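Local coordinates for protein sorbitol dehydrogenase (Gluconobacter oxydans, PDB 5ITG) that probably oxidises D-sorbitol to L-sorbose with a nicotinamide cofactor, as a Rossmann-fold member of the mannitol dehydrogenase family, at residues P11-A16 against S93-M98. Residues are numbered along the deposited sequence; the frame is centred on the assembly and turned at random.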
ATOM      1  N   PRO A  11     -10.845   1.602 -29.683  1.00 49.92           N
ATOM      2  CA  PRO A  11      -9.802   1.391 -30.690  1.00 49.17           C
ATOM      3  C   PRO A  11      -9.147   0.027 -30.500  1.00 48.83           C
ATOM      4  O   PRO A  11      -9.153  -0.523 -29.398  1.00 48.95           O
ATOM      5  CB  PRO A  11      -8.837   2.539 -30.423  1.00 49.13           C
ATOM      6  CG  PRO A  11      -9.754   3.633 -29.987  1.00 49.80           C
ATOM      7  CD  PRO A  11     -10.683   2.917 -29.035  1.00 49.51           C
ATOM      8  N   ALA A  12      -8.579  -0.509 -31.574  1.00 48.66           N
ATOM      9  CA  ALA A  12      -7.933  -1.818 -31.547  1.00 47.27           C
ATOM     10  C   ALA A  12      -6.920  -2.000 -30.416  1.00 46.67           C
ATOM     11  O   ALA A  12      -6.676  -3.121 -29.970  1.00 46.11           O
ATOM     12  CB  ALA A  12      -7.256  -2.080 -32.889  1.00 47.90           C
ATOM     13  N   ASN A  13      -6.338  -0.900 -29.953  1.00 46.08           N
ATOM     14  CA  ASN A  13      -5.335  -0.948 -28.889  1.00 45.41           C
ATOM     15  C   ASN A  13      -5.931  -0.998 -27.483  1.00 43.98           C
ATOM     16  O   ASN A  13      -5.245  -1.348 -26.522  1.00 43.69           O
ATOM     17  CB  ASN A  13      -4.415   0.268 -28.995  1.00 46.95           C
ATOM     18  CG  ASN A  13      -5.132   1.564 -28.669  1.00 49.47           C
ATOM     19  OD1 ASN A  13      -6.158   1.888 -29.273  1.00 50.90           O
ATOM     20  ND2 ASN A  13      -4.598   2.315 -27.709  1.00 49.29           N
ATOM     21  N   VAL A  14      -7.207  -0.645 -27.363  1.00 41.73           N
ATOM     22  CA  VAL A  14      -7.874  -0.635 -26.068  1.00 39.84           C
ATOM     23  C   VAL A  14      -8.692  -1.901 -25.836  1.00 39.27           C
ATOM     24  O   VAL A  14      -9.552  -2.246 -26.642  1.00 39.21           O
ATOM     25  CB  VAL A  14      -8.807   0.586 -25.946  1.00 39.69           C
ATOM     26  CG1 VAL A  14      -9.428   0.635 -24.562  1.00 39.90           C
ATOM     27  CG2 VAL A  14      -8.031   1.859 -26.230  1.00 39.51           C
ATOM     28  N   GLN A  15      -8.422  -2.594 -24.733  1.00 38.38           N
ATOM     29  CA  GLN A  15      -9.157  -3.810 -24.413  1.00 36.48           C
ATOM     30  C   GLN A  15     -10.435  -3.455 -23.664  1.00 36.11           C
ATOM     31  O   GLN A  15     -10.470  -2.488 -22.906  1.00 33.73           O
ATOM     32  CB  GLN A  15      -8.305  -4.749 -23.553  1.00 37.98           C
ATOM     33  CG  GLN A  15      -9.070  -5.964 -23.035  1.00 41.10           C
ATOM     34  CD  GLN A  15      -8.216  -6.881 -22.178  1.00 43.65           C
ATOM     35  OE1 GLN A  15      -7.525  -6.432 -21.263  1.00 45.09           O
ATOM     36  NE2 GLN A  15      -8.272  -8.178 -22.462  1.00 44.25           N
ATOM     37  N   ALA A  16     -11.486  -4.239 -23.879  1.00 34.89           N
ATOM     38  CA  ALA A  16     -12.756  -4.002 -23.209  1.00 35.10           C
ATOM     39  C   ALA A  16     -12.973  -5.083 -22.159  1.00 34.63           C
ATOM     40  O   ALA A  16     -12.260  -6.086 -22.131  1.00 34.82           O
ATOM     41  CB  ALA A  16     -13.891  -4.019 -24.224  1.00 36.17           C
ATOM     42  N   SER A  93       3.199   0.198 -22.648  1.00 31.14           N
ATOM     43  CA  SER A  93       1.973   0.298 -21.868  1.00 31.92           C
ATOM     44  C   SER A  93       0.818  -0.341 -22.624  1.00 32.53           C
ATOM     45  O   SER A  93       0.883  -0.512 -23.844  1.00 32.15           O
ATOM     46  CB  SER A  93       1.632   1.768 -21.597  1.00 32.95           C
ATOM     47  OG  SER A  93       2.655   2.418 -20.866  1.00 33.48           O
ATOM     48  N   THR A  94      -0.227  -0.705 -21.890  1.00 31.28           N
ATOM     49  CA  THR A  94      -1.428  -1.284 -22.477  1.00 31.74           C
ATOM     50  C   THR A  94      -2.579  -0.586 -21.768  1.00 31.55           C
ATOM     51  O   THR A  94      -2.418  -0.119 -20.639  1.00 29.79           O
ATOM     52  CB  THR A  94      -1.534  -2.796 -22.222  1.00 33.23           C
ATOM     53  OG1 THR A  94      -1.685  -3.031 -20.819  1.00 33.11           O
ATOM     54  CG2 THR A  94      -0.292  -3.517 -22.729  1.00 32.74           C
ATOM     55  N   VAL A  95      -3.731  -0.491 -22.424  1.00 31.01           N
ATOM     56  CA  VAL A  95      -4.878   0.168 -21.810  1.00 31.44           C
ATOM     57  C   VAL A  95      -6.152  -0.650 -21.960  1.00 31.53           C
ATOM     58  O   VAL A  95      -6.368  -1.316 -22.977  1.00 30.88           O
ATOM     59  CB  VAL A  95      -5.096   1.591 -22.393  1.00 32.11           C
ATOM     60  CG1 VAL A  95      -5.411   1.516 -23.874  1.00 33.91           C
ATOM     61  CG2 VAL A  95      -6.215   2.292 -21.637  1.00 31.15           C
ATOM     62  N   ARG A  96      -6.991  -0.607 -20.930  1.00 30.68           N
ATOM     63  CA  ARG A  96      -8.239  -1.355 -20.935  1.00 31.14           C
ATOM     64  C   ARG A  96      -9.348  -0.581 -20.237  1.00 31.30           C
ATOM     65  O   ARG A  96      -9.088   0.260 -19.373  1.00 31.36           O
ATOM     66  CB  ARG A  96      -8.039  -2.703 -20.237  1.00 31.78           C
ATOM     67  CG  ARG A  96      -7.659  -2.591 -18.761  1.00 34.14           C
ATOM     68  CD  ARG A  96      -7.312  -3.952 -18.189  1.00 34.80           C
ATOM     69  NE  ARG A  96      -8.399  -4.902 -18.394  1.00 38.10           N
ATOM     70  CZ  ARG A  96      -8.268  -6.222 -18.314  1.00 39.47           C
ATOM     71  NH1 ARG A  96      -7.088  -6.759 -18.031  1.00 39.79           N
ATOM     72  NH2 ARG A  96      -9.319  -7.005 -18.515  1.00 40.53           N
ATOM     73  N   VAL A  97     -10.587  -0.859 -20.630  1.00 29.56           N
ATOM     74  CA  VAL A  97     -11.743  -0.214 -20.028  1.00 28.52           C
ATOM     75  C   VAL A  97     -12.283  -1.204 -19.004  1.00 27.59           C
ATOM     76  O   VAL A  97     -12.671  -2.320 -19.344  1.00 26.88           O
ATOM     77  CB  VAL A  97     -12.824   0.106 -21.089  1.00 29.76           C
ATOM     78  CG1 VAL A  97     -14.040   0.742 -20.431  1.00 30.09           C
ATOM     79  CG2 VAL A  97     -12.247   1.040 -22.135  1.00 30.13           C
HETATM   80  N   MSE A  98     -12.285  -0.783 -17.746  1.00 26.90           N
HETATM   81  CA  MSE A  98     -12.727  -1.603 -16.627  1.00 27.28           C
HETATM   82  C   MSE A  98     -14.235  -1.541 -16.393  1.00 25.98           C
HETATM   83  O   MSE A  98     -14.812  -0.458 -16.354  1.00 27.39           O
HETATM   84  CB  MSE A  98     -12.007  -1.134 -15.364  1.00 29.25           C
HETATM   85  CG  MSE A  98     -10.493  -1.116 -15.482  1.00 33.41           C
HETATM   86 SE   MSE A  98      -9.750  -2.841 -15.091  0.79 37.97          SE
HETATM   87  CE  MSE A  98     -10.059  -2.808 -13.181  1.00 35.40           C
TER
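Gln15 and Arg96 form a parallel beta bridge by which the N-terminal arm adds a short, weakly bonded strand, about 14-15, to the mixed sheet of the Rossmann domain. A type I turn from Pro11 to Val14, closed by Val14 N on Pro11 O, brings the chain round to meet strand 93-106. Gln15 does the bonding with both of its backbone groups, which straddle Arg96 in the way of a parallel pair: its N donates to Val95 O at 3.0 Å and 170°, and its O takes the amide of Val97, N to O 2.8 Å. Arg96 CA also comes close to this carbonyl in a bent CA-H...O contact, 3.2 Å from Gln15 O.

The valines share one face of the sheet. Val14 spreads its two methyls over two partners: CG2 meets Val95 CG1 at 3.5 Å, while CG1, anti to the backbone N (chi1 -176°), reaches Val97 CG2 at 3.7 Å. All three valines are buried, and Leu249 and Leu10 pack on Val14 and Val97 respectively.

On the other face Gln15 and Arg96 run side by side in the same direction. Gln15 is extended through chi2, and its OE1 comes over the centre of the guanidinium, 3.0 Å from Arg96 CZ, with the amide and guanidinium planes 39° apart. The N-H groups lie in the guanidinium plane, so none is aimed at this oxygen; Glu46 and Glu86 also touch the arginine. On the opposite edge of strand 93-106, strand 82-87 bonds antiparallel to the backbone of Arg96.

The chemistry is thus divided: two backbone bonds set the register and valine methyls pack on one face, while the amide oxygen over the guanidinium probably adds electrostatic attraction without a directed bond.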